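PDB 3EO8: BluB-like flavoprotein from Clostridium difficile 630, which binds flavin mononucleotide and probably acts as an FMN-dependent oxidoreductase of the nitroreductase family. Local coordinates for residues 35-40 with 44-49; 111-116 with 135-140; 118-123 with 127-132. One frame throughout, in Å; residues are numbered along the deposited sequence.

Contact 1: 35-40 with 44-49; sequences GAAPSG and QNWHFV. With FMN (flavin mononucleotide), chain K.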
loop_
_atom_site.group_PDB
_atom_site.type_symbol
_atom_site.label_atom_id
_atom_site.label_comp_id
_atom_site.label_asym_id
_atom_site.label_seq_id
_atom_site.Cartn_x
_atom_site.Cartn_y
_atom_site.Cartn_z
ATOM N N GLY A 35 11.690 -5.572 2.601
ATOM C CA GLY A 35 11.356 -6.566 3.637
ATOM C C GLY A 35 11.285 -6.023 5.050
ATOM O O GLY A 35 10.762 -6.681 5.950
ATOM N N ALA A 36 11.834 -4.827 5.243
ATOM C CA ALA A 36 11.752 -4.131 6.520
ATOM C C ALA A 36 10.471 -3.304 6.686
ATOM O O ALA A 36 10.267 -2.720 7.744
ATOM C CB ALA A 36 12.972 -3.237 6.696
ATOM N N ALA A 37 9.625 -3.236 5.651
ATOM C CA ALA A 37 8.381 -2.474 5.698
ATOM C C ALA A 37 7.444 -3.050 6.737
ATOM O O ALA A 37 7.469 -4.260 6.988
ATOM C CB ALA A 37 7.694 -2.499 4.330
ATOM N N PRO A 38 6.569 -2.204 7.304
ATOM C CA PRO A 38 5.585 -2.714 8.234
ATOM C C PRO A 38 4.567 -3.513 7.445
ATOM O O PRO A 38 4.444 -3.314 6.225
ATOM C CB PRO A 38 4.959 -1.448 8.817
ATOM C CG PRO A 38 5.116 -0.393 7.691
ATOM C CD PRO A 38 6.427 -0.756 7.046
ATOM N N SER A 39 3.894 -4.429 8.115
ATOM C CA SER A 39 2.832 -5.182 7.506
ATOM C C SER A 39 1.870 -5.694 8.547
ATOM O O SER A 39 2.255 -5.920 9.683
ATOM C CB SER A 39 3.412 -6.343 6.681
ATOM O OG SER A 39 4.050 -7.297 7.505
ATOM N N GLY A 40 0.620 -5.916 8.147
ATOM C CA GLY A 40 -0.409 -6.348 9.086
ATOM C C GLY A 40 -0.015 -7.640 9.767
ATOM O O GLY A 40 0.251 -8.637 9.105
ATOM N N GLN A 44 4.229 -9.903 6.168
ATOM C CA GLN A 44 5.258 -9.802 5.149
ATOM C C GLN A 44 4.826 -10.518 3.876
ATOM O O GLN A 44 5.525 -11.393 3.371
ATOM C CB GLN A 44 6.576 -10.361 5.638
ATOM C CG GLN A 44 7.108 -9.702 6.901
ATOM C CD GLN A 44 8.104 -10.585 7.624
ATOM O OE1 GLN A 44 9.291 -10.559 7.328
ATOM N NE2 GLN A 44 7.623 -11.366 8.582
ATOM N N ASN A 45 3.691 -10.089 3.332
ATOM C CA ASN A 45 3.068 -10.760 2.201
ATOM C C ASN A 45 3.658 -10.311 0.895
ATOM O O ASN A 45 3.018 -9.605 0.105
ATOM C CB ASN A 45 1.537 -10.543 2.193
ATOM C CG ASN A 45 1.120 -9.051 2.232
ATOM O OD1 ASN A 45 1.796 -8.196 2.856
ATOM N ND2 ASN A 45 0.002 -8.738 1.552
ATOM N N TRP A 46 4.927 -10.651 0.689
ATOM C CA TRP A 46 5.610 -10.218 -0.521
ATOM C C TRP A 46 6.696 -11.199 -0.922
ATOM O O TRP A 46 7.308 -11.821 -0.052
ATOM C CB TRP A 46 6.225 -8.839 -0.306
ATOM C CG TRP A 46 6.945 -8.634 1.025
ATOM C CD1 TRP A 46 8.135 -9.163 1.422
ATOM C CD2 TRP A 46 6.549 -7.735 2.058
ATOM N NE1 TRP A 46 8.478 -8.676 2.666
ATOM C CE2 TRP A 46 7.517 -7.800 3.074
ATOM C CE3 TRP A 46 5.435 -6.909 2.242
ATOM C CZ2 TRP A 46 7.415 -7.041 4.260
ATOM C CZ3 TRP A 46 5.327 -6.181 3.405
ATOM C CH2 TRP A 46 6.326 -6.236 4.397
ATOM N N HIS A 47 6.904 -11.331 -2.235
ATOM C CA HIS A 47 8.020 -12.110 -2.792
ATOM C C HIS A 47 8.439 -11.426 -4.087
ATOM O O HIS A 47 7.620 -11.210 -4.970
ATOM C CB HIS A 47 7.638 -13.583 -3.075
ATOM C CG HIS A 47 8.826 -14.445 -3.376
ATOM N ND1 HIS A 47 9.564 -15.061 -2.390
ATOM C CD2 HIS A 47 9.440 -14.740 -4.542
ATOM C CE1 HIS A 47 10.565 -15.724 -2.940
ATOM N NE2 HIS A 47 10.511 -15.545 -4.246
ATOM N N PHE A 48 9.715 -11.088 -4.202
ATOM C CA PHE A 48 10.206 -10.359 -5.356
ATOM C C PHE A 48 10.936 -11.300 -6.314
ATOM O O PHE A 48 11.976 -11.863 -5.949
ATOM C CB PHE A 48 11.170 -9.234 -4.904
ATOM C CG PHE A 48 10.507 -8.207 -4.040
ATOM C CD1 PHE A 48 10.260 -8.463 -2.690
ATOM C CD2 PHE A 48 10.083 -7.002 -4.576
ATOM C CE1 PHE A 48 9.587 -7.534 -1.904
ATOM C CE2 PHE A 48 9.421 -6.068 -3.797
ATOM C CZ PHE A 48 9.166 -6.329 -2.463
ATOM N N VAL A 49 10.418 -11.424 -7.538
ATOM C CA VAL A 49 11.026 -12.240 -8.577
ATOM C C VAL A 49 11.772 -11.343 -9.532
ATOM O O VAL A 49 11.177 -10.532 -10.216
ATOM C CB VAL A 49 9.967 -13.068 -9.337
ATOM C CG1 VAL A 49 10.616 -13.940 -10.421
ATOM C CG2 VAL A 49 9.188 -13.924 -8.358
HETATM N N1 FMN K . -0.053 -2.662 14.668
HETATM C C2 FMN K . -0.941 -2.635 15.717
HETATM O O2 FMN K . -0.521 -2.721 16.877
HETATM N N3 FMN K . -2.298 -2.517 15.483
HETATM C C4 FMN K . -2.796 -2.437 14.197
HETATM O O4 FMN K . -3.999 -2.213 14.038
HETATM C C4A FMN K . -1.916 -2.496 13.122
HETATM N N5 FMN K . -2.342 -2.429 11.808
HETATM C C5A FMN K . -1.460 -2.435 10.756
HETATM C C6 FMN K . -1.907 -2.296 9.434
HETATM C C7 FMN K . -1.007 -2.326 8.373
HETATM C C7M FMN K . -1.520 -1.898 7.022
HETATM C C8 FMN K . 0.358 -2.382 8.625
HETATM C C8M FMN K . 1.361 -1.983 7.548
HETATM C C9 FMN K . 0.810 -2.510 9.950
HETATM C C9A FMN K . -0.080 -2.505 11.015
HETATM N N10 FMN K . 0.347 -2.649 12.315
HETATM C C10 FMN K . -0.542 -2.587 13.372
HETATM C "C1'" FMN K . 1.800 -2.858 12.642
HETATM C "C2'" FMN K . 2.296 -4.304 12.486
HETATM O "O2'" FMN K . 1.815 -5.148 13.567
HETATM C "C3'" FMN K . 3.842 -4.322 12.449
HETATM O "O3'" FMN K . 4.313 -3.592 11.331
HETATM C "C4'" FMN K . 4.441 -5.736 12.366
HETATM O "O4'" FMN K . 4.104 -6.544 13.464
HETATM C "C5'" FMN K . 5.961 -5.679 12.357
HETATM O "O5'" FMN K . 6.465 -5.017 13.489
HETATM P P FMN K . 7.396 -3.708 13.268
HETATM O O1P FMN K . 7.806 -3.174 14.622
HETATM O O2P FMN K . 6.554 -2.722 12.492
HETATM O O3P FMN K . 8.625 -4.092 12.494
HETATM O O HOH W 1 10.227 -9.251 5.062
#
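Trp46 fills the bend of the FMN-binding loop of this nitroreductase-fold protein, where the chain leaves helix 24-35, passes the flavin and enters the sheet at strand 47-51. Its CG sits between the backbone N and the carbonyl carbon (chi1 44°), which swings the indole back alongside residues 35-39, and these meet it around its rim. Beyond CB, the five-membered ring brings NE1 to 3.7 Å from Gly35 CA, and its N-H points at a water that also donates to Gly35 O and Gln44 OE1, so one solvent molecule joins three groups; Gln44 OE1 has a further partner in Lys209 of the second subunit. Along the benzo edge, CZ2 passes Gly35 O, CZ3 nears Ser39 CB, and CH2 at the far end lies 3.5 Å from Ala37 O and 4.0 Å from Ala37 CB. The ring edge faces Pro38 O. Gln44 CA lies over one face of the indole, near its rim. Backbone atoms of Ser39 look the other way, to the ribityl chain of FMN, with a weak bond from Ser39 N to O3'. The loop is closed at its base by Gln44 N, which donates to Ser39 OG over 2.9 Å at a nearly straight 162°.

Contact 2: 111-116 with 135-140; sequences YNPSGY and RNPGMQ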
loop_
_atom_site.group_PDB
_atom_site.type_symbol
_atom_site.label_atom_id
_atom_site.label_comp_id
_atom_site.label_asym_id
_atom_site.label_seq_id
_atom_site.Cartn_x
_atom_site.Cartn_y
_atom_site.Cartn_z
ATOM N N TYR A 111 -4.256 -11.018 2.855
ATOM C CA TYR A 111 -4.181 -10.850 4.308
ATOM C C TYR A 111 -5.595 -10.621 4.815
ATOM O O TYR A 111 -6.238 -9.660 4.424
ATOM C CB TYR A 111 -3.297 -9.668 4.671
ATOM C CG TYR A 111 -3.361 -9.299 6.120
ATOM C CD1 TYR A 111 -2.970 -10.201 7.098
ATOM C CD2 TYR A 111 -3.808 -8.053 6.531
ATOM C CE1 TYR A 111 -3.037 -9.868 8.436
ATOM C CE2 TYR A 111 -3.850 -7.721 7.849
ATOM C CZ TYR A 111 -3.470 -8.651 8.807
ATOM O OH TYR A 111 -3.542 -8.318 10.143
ATOM N N ASN A 112 -6.090 -11.540 5.647
ATOM C CA ASN A 112 -7.411 -11.396 6.268
ATOM C C ASN A 112 -7.221 -10.528 7.521
ATOM O O ASN A 112 -6.578 -10.961 8.481
ATOM C CB ASN A 112 -7.994 -12.769 6.614
ATOM C CG ASN A 112 -8.409 -13.559 5.385
ATOM O OD1 ASN A 112 -8.759 -12.989 4.328
ATOM N ND2 ASN A 112 -8.362 -14.876 5.504
ATOM N N PRO A 113 -7.728 -9.286 7.499
ATOM C CA PRO A 113 -7.377 -8.299 8.524
ATOM C C PRO A 113 -8.186 -8.483 9.802
ATOM O O PRO A 113 -9.052 -9.340 9.851
ATOM C CB PRO A 113 -7.730 -6.965 7.847
ATOM C CG PRO A 113 -8.917 -7.336 6.954
ATOM C CD PRO A 113 -8.656 -8.736 6.492
ATOM N N SER A 114 -7.909 -7.662 10.820
ATOM C CA SER A 114 -8.644 -7.727 12.073
ATOM C C SER A 114 -10.096 -7.484 11.807
ATOM O O SER A 114 -10.442 -6.656 10.974
ATOM C CB SER A 114 -8.122 -6.667 13.037
ATOM O OG SER A 114 -6.699 -6.685 13.006
ATOM N N GLY A 115 -10.956 -8.214 12.507
ATOM C CA GLY A 115 -12.373 -8.173 12.274
ATOM C C GLY A 115 -12.833 -9.360 11.451
ATOM O O GLY A 115 -13.946 -9.826 11.600
ATOM N N TYR A 116 -11.970 -9.869 10.584
ATOM C CA TYR A 116 -12.380 -10.918 9.653
ATOM C C TYR A 116 -12.803 -12.201 10.342
ATOM O O TYR A 116 -13.940 -12.683 10.180
ATOM C CB TYR A 116 -11.243 -11.215 8.664
ATOM C CG TYR A 116 -11.614 -12.226 7.613
ATOM C CD1 TYR A 116 -11.430 -13.586 7.840
ATOM C CD2 TYR A 116 -12.170 -11.846 6.409
ATOM C CE1 TYR A 116 -11.783 -14.528 6.903
ATOM C CE2 TYR A 116 -12.517 -12.804 5.442
ATOM C CZ TYR A 116 -12.312 -14.138 5.716
ATOM O OH TYR A 116 -12.632 -15.116 4.806
ATOM N N ARG A 135 -10.422 -1.129 2.176
ATOM C CA ARG A 135 -9.163 -0.489 2.538
ATOM C C ARG A 135 -8.054 -1.527 2.659
ATOM O O ARG A 135 -7.006 -1.238 3.219
ATOM C CB ARG A 135 -9.323 0.320 3.831
ATOM C CG ARG A 135 -9.712 -0.463 5.031
ATOM C CD ARG A 135 -11.216 -0.543 5.233
ATOM N NE ARG A 135 -11.782 0.767 5.502
ATOM C CZ ARG A 135 -13.073 1.017 5.683
ATOM N NH1 ARG A 135 -13.973 0.035 5.675
ATOM N NH2 ARG A 135 -13.484 2.258 5.941
ATOM N N ASN A 136 -8.263 -2.680 2.021
ATOM C CA ASN A 136 -7.285 -3.781 1.953
ATOM C C ASN A 136 -5.934 -3.555 2.671
ATOM O O ASN A 136 -4.946 -3.142 2.054
ATOM C CB ASN A 136 -7.037 -4.162 0.486
ATOM C CG ASN A 136 -6.666 -5.593 0.325
ATOM O OD1 ASN A 136 -5.782 -6.095 1.027
ATOM N ND2 ASN A 136 -7.373 -6.293 -0.550
ATOM N N PRO A 137 -5.894 -3.812 3.999
ATOM C CA PRO A 137 -4.636 -3.699 4.752
ATOM C C PRO A 137 -3.469 -4.538 4.187
ATOM O O PRO A 137 -2.309 -4.107 4.219
ATOM C CB PRO A 137 -5.063 -4.058 6.182
ATOM C CG PRO A 137 -6.528 -3.634 6.240
ATOM C CD PRO A 137 -7.031 -4.115 4.888
ATOM N N GLY A 138 -3.761 -5.695 3.589
ATOM C CA GLY A 138 -2.706 -6.470 2.910
ATOM C C GLY A 138 -2.004 -5.702 1.803
ATOM O O GLY A 138 -0.788 -5.813 1.602
HETATM N N MSE A 139 -2.776 -4.931 1.070
HETATM C CA MSE A 139 -2.251 -4.184 -0.028
HETATM C C MSE A 139 -1.659 -2.878 0.414
HETATM O O MSE A 139 -0.698 -2.393 -0.213
HETATM C CB MSE A 139 -3.280 -4.027 -1.130
HETATM C CG MSE A 139 -3.666 -5.369 -1.706
HETATM SE SE MSE A 139 -2.162 -6.467 -2.362
HETATM C CE MSE A 139 -2.521 -8.023 -1.293
ATOM N N GLN A 140 -2.161 -2.327 1.524
ATOM C CA GLN A 140 -1.441 -1.238 2.138
ATOM C C GLN A 140 -0.040 -1.701 2.525
ATOM O O GLN A 140 0.946 -0.983 2.339
ATOM C CB GLN A 140 -2.167 -0.724 3.373
ATOM C CG GLN A 140 -3.496 -0.052 3.141
ATOM C CD GLN A 140 -4.007 0.635 4.390
ATOM O OE1 GLN A 140 -3.263 1.295 5.069
ATOM N NE2 GLN A 140 -5.286 0.473 4.687
HETATM O O HOH W 2 -6.246 -7.055 3.559
HETATM O O HOH W 3 -5.128 -8.783 1.095
#
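Tyr111 lies against the first turn of helix 137-155, and the tight part of the contact is the place where it meets Gly138. Tyr111 CB stands 3.7 Å from Gly138 CA, directly against the bare backbone of the glycine. With CG anti to the backbone N (chi1 170°), the phenol runs past the helix start, presenting its CD2 edge to Gly138 N and, at 4.2 Å, to Pro137 CB. A second apolar touch pairs the two prolines, Pro113 CB meeting Pro137 CG at 3.9 Å.

The other side is looser and wet. There the backbone of Tyr111 reaches the helix through two waters: one donates to Tyr111 O and to Asn136 OD1 while accepting from Gly138 N, and the other links Tyr111 N to the same OD1. Asn136 is the N-cap residue, and its OD1 also takes Met139 N at 3.2 Å, the donor standing well above the carbonyl plane. Three donors thus converge on one amide oxygen.

Pro137 borders the flavin pocket on this helix. The contact joins the loop following strand 102-108 to the N-terminus of helix 137-155, while Pro113 also packs on Leu132 and Phe133 of helix 126-133, and Gln140 bonds to Trp162 of the second subunit.

Contact 3: 118-123 with 127-132; sequences ELELID and ETIDKL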
loop_
_atom_site.group_PDB
_atom_site.type_symbol
_atom_site.label_atom_id
_atom_site.label_comp_id
_atom_site.label_asym_id
_atom_site.label_seq_id
_atom_site.Cartn_x
_atom_site.Cartn_y
_atom_site.Cartn_z
ATOM N N GLU A 118 -13.242 -12.729 13.531
ATOM C CA GLU A 118 -14.214 -12.396 14.562
ATOM C C GLU A 118 -15.624 -12.315 13.967
ATOM O O GLU A 118 -16.558 -12.883 14.509
ATOM C CB GLU A 118 -13.807 -11.092 15.233
ATOM C CG GLU A 118 -12.454 -11.184 15.996
ATOM C CD GLU A 118 -11.200 -10.904 15.174
ATOM O OE1 GLU A 118 -11.288 -10.621 13.968
ATOM O OE2 GLU A 118 -10.091 -10.932 15.776
ATOM N N LEU A 119 -15.770 -11.636 12.827
ATOM C CA LEU A 119 -17.060 -11.521 12.172
ATOM C C LEU A 119 -17.529 -12.838 11.570
ATOM O O LEU A 119 -18.708 -13.157 11.658
ATOM C CB LEU A 119 -17.036 -10.417 11.119
ATOM C CG LEU A 119 -17.010 -8.996 11.686
ATOM C CD1 LEU A 119 -16.751 -8.009 10.573
ATOM C CD2 LEU A 119 -18.312 -8.677 12.399
ATOM N N GLU A 120 -16.609 -13.604 10.979
ATOM C CA GLU A 120 -16.902 -14.962 10.494
ATOM C C GLU A 120 -17.391 -15.861 11.610
ATOM O O GLU A 120 -18.292 -16.674 11.410
ATOM C CB GLU A 120 -15.650 -15.635 9.917
ATOM C CG GLU A 120 -15.035 -14.957 8.738
ATOM C CD GLU A 120 -15.107 -15.794 7.491
ATOM O OE1 GLU A 120 -14.559 -16.941 7.527
ATOM O OE2 GLU A 120 -15.687 -15.288 6.482
ATOM N N LEU A 121 -16.800 -15.726 12.792
ATOM C CA LEU A 121 -17.140 -16.595 13.901
ATOM C C LEU A 121 -18.616 -16.475 14.228
ATOM O O LEU A 121 -19.239 -17.450 14.591
ATOM C CB LEU A 121 -16.329 -16.231 15.156
ATOM C CG LEU A 121 -16.524 -17.145 16.383
ATOM C CD1 LEU A 121 -16.070 -18.569 16.066
ATOM C CD2 LEU A 121 -15.789 -16.578 17.594
ATOM N N ILE A 122 -19.145 -15.261 14.100
ATOM C CA ILE A 122 -20.526 -14.930 14.483
ATOM C C ILE A 122 -21.452 -14.863 13.276
ATOM O O ILE A 122 -22.569 -14.352 13.379
ATOM C CB ILE A 122 -20.600 -13.587 15.312
ATOM C CG1 ILE A 122 -20.096 -12.369 14.532
ATOM C CG2 ILE A 122 -19.780 -13.705 16.581
ATOM C CD1 ILE A 122 -20.343 -11.059 15.267
ATOM N N ASP A 123 -21.001 -15.420 12.154
ATOM C CA ASP A 123 -21.781 -15.489 10.920
ATOM C C ASP A 123 -22.307 -14.134 10.500
ATOM O O ASP A 123 -23.475 -13.991 10.161
ATOM C CB ASP A 123 -22.926 -16.509 11.057
ATOM C CG ASP A 123 -22.421 -17.915 11.299
ATOM O OD1 ASP A 123 -21.420 -18.310 10.666
ATOM O OD2 ASP A 123 -23.022 -18.637 12.125
ATOM N N GLU A 127 -21.516 -9.102 3.250
ATOM C CA GLU A 127 -21.426 -7.680 2.882
ATOM C C GLU A 127 -20.739 -6.835 3.973
ATOM O O GLU A 127 -20.050 -5.875 3.664
ATOM C CB GLU A 127 -22.800 -7.078 2.578
ATOM C CG GLU A 127 -23.712 -7.961 1.732
ATOM C CD GLU A 127 -24.575 -8.889 2.584
ATOM O OE1 GLU A 127 -25.640 -8.428 3.088
ATOM O OE2 GLU A 127 -24.191 -10.074 2.728
ATOM N N THR A 128 -20.915 -7.208 5.240
ATOM C CA THR A 128 -20.213 -6.551 6.345
ATOM C C THR A 128 -18.720 -6.879 6.341
ATOM O O THR A 128 -17.861 -5.991 6.457
ATOM C CB THR A 128 -20.863 -6.926 7.700
ATOM O OG1 THR A 128 -22.230 -6.523 7.671
ATOM C CG2 THR A 128 -20.184 -6.239 8.850
ATOM N N ILE A 129 -18.400 -8.156 6.170
ATOM C CA ILE A 129 -17.001 -8.566 6.167
ATOM C C ILE A 129 -16.258 -7.946 4.966
ATOM O O ILE A 129 -15.074 -7.538 5.058
ATOM C CB ILE A 129 -16.856 -10.105 6.178
ATOM C CG1 ILE A 129 -17.535 -10.698 7.428
ATOM C CG2 ILE A 129 -15.369 -10.491 6.173
ATOM C CD1 ILE A 129 -17.630 -12.221 7.419
ATOM N N ASP A 130 -16.945 -7.859 3.832
ATOM C CA ASP A 130 -16.349 -7.273 2.629
ATOM C C ASP A 130 -15.839 -5.850 2.858
ATOM O O ASP A 130 -14.848 -5.431 2.241
ATOM C CB ASP A 130 -17.353 -7.241 1.481
ATOM C CG ASP A 130 -17.572 -8.599 0.854
ATOM O OD1 ASP A 130 -16.761 -9.534 1.088
ATOM O OD2 ASP A 130 -18.595 -8.725 0.133
ATOM N N LYS A 131 -16.512 -5.113 3.741
ATOM C CA LYS A 131 -16.126 -3.727 4.030
ATOM C C LYS A 131 -14.713 -3.597 4.586
ATOM O O LYS A 131 -14.064 -2.575 4.362
ATOM C CB LYS A 131 -17.108 -3.077 4.987
ATOM C CG LYS A 131 -18.535 -3.004 4.394
ATOM C CD LYS A 131 -19.532 -2.331 5.309
ATOM C CE LYS A 131 -20.916 -2.332 4.666
ATOM N NZ LYS A 131 -21.948 -1.770 5.599
ATOM N N LEU A 132 -14.204 -4.624 5.273
ATOM C CA LEU A 132 -12.800 -4.579 5.726
ATOM C C LEU A 132 -11.839 -4.470 4.549
ATOM O O LEU A 132 -10.745 -3.902 4.677
ATOM C CB LEU A 132 -12.448 -5.805 6.598
ATOM C CG LEU A 132 -13.357 -6.005 7.834
ATOM C CD1 LEU A 132 -13.167 -7.374 8.476
ATOM C CD2 LEU A 132 -13.122 -4.849 8.831
#
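The CA atoms of Leu119 and Ile129, 6.7 Å apart, are the nearest pair between segments 118-123 and 127-132, which belong to helices 116-121 and 126-133 and form a helical (alpha-alpha) hairpin. The first helix ends in a Schellman motif: Asp123, with positive phi, is its C-prime residue, Asp123 N bonds to Glu120 O, and Ala124 N returns to Leu119 O, turning the chain toward the second helix.

Leu119 is the hydrophobic centre of the hairpin, and its CB points at the facing helix. That CB rests against Ile129 CG1 at 3.7 Å, while the CD1 branch reaches farther along and lies between Thr128 CG2 and Leu132 CD1, each 4.2 Å away. One leucine therefore touches three residues, Thr128, Ile129 and Leu132, on the side of the second helix turned toward it, the methyl of the threonine serving as an apolar surface.

Ile129 answers with its longer branch. CG1 is anti to the carbonyl carbon (chi1 -59°), and from there the chain extends so that CD1 passes beyond Leu119 to the neighbouring Glu120. The two side chains cross there at about a right angle. Glu120 is exposed and its chain is bent at chi2, which brings CG and OE2 against the CD1 methyl of Ile129.

The interface is made by van der Waals packing. Leu132 also touches Pro113, and Tyr168 of the second subunit packs on it as well. At the outer margin, Glu120 CG stands 4.0 Å from Ile129 CD1, and its OE2 approaches the same methyl to 3.7 Å.

The three contacts run outward from the sheet and flavin pocket to a peripheral helical hairpin. Contacts 1 and 2 are buried and border FMN, and they touch through Asn45 ND2, probably hydrogen-bonded to Gly138 O, and through Gly40 O packing on Tyr111 CE1. Both combine close packing with water bridges to backbone atoms, but contact 1 adds a direct bond, Gln44 N to Ser39 OG, whereas the segments of contact 2 meet through apolar packing and waters alone. Contact 3, centred about 28 Å from the chain centre, lies within the excursion between the segments of contact 2 and is apolar in its core, with an exposed glutamate at its margin. Leu132 CD1 packs on Tyr116 N and Gly115.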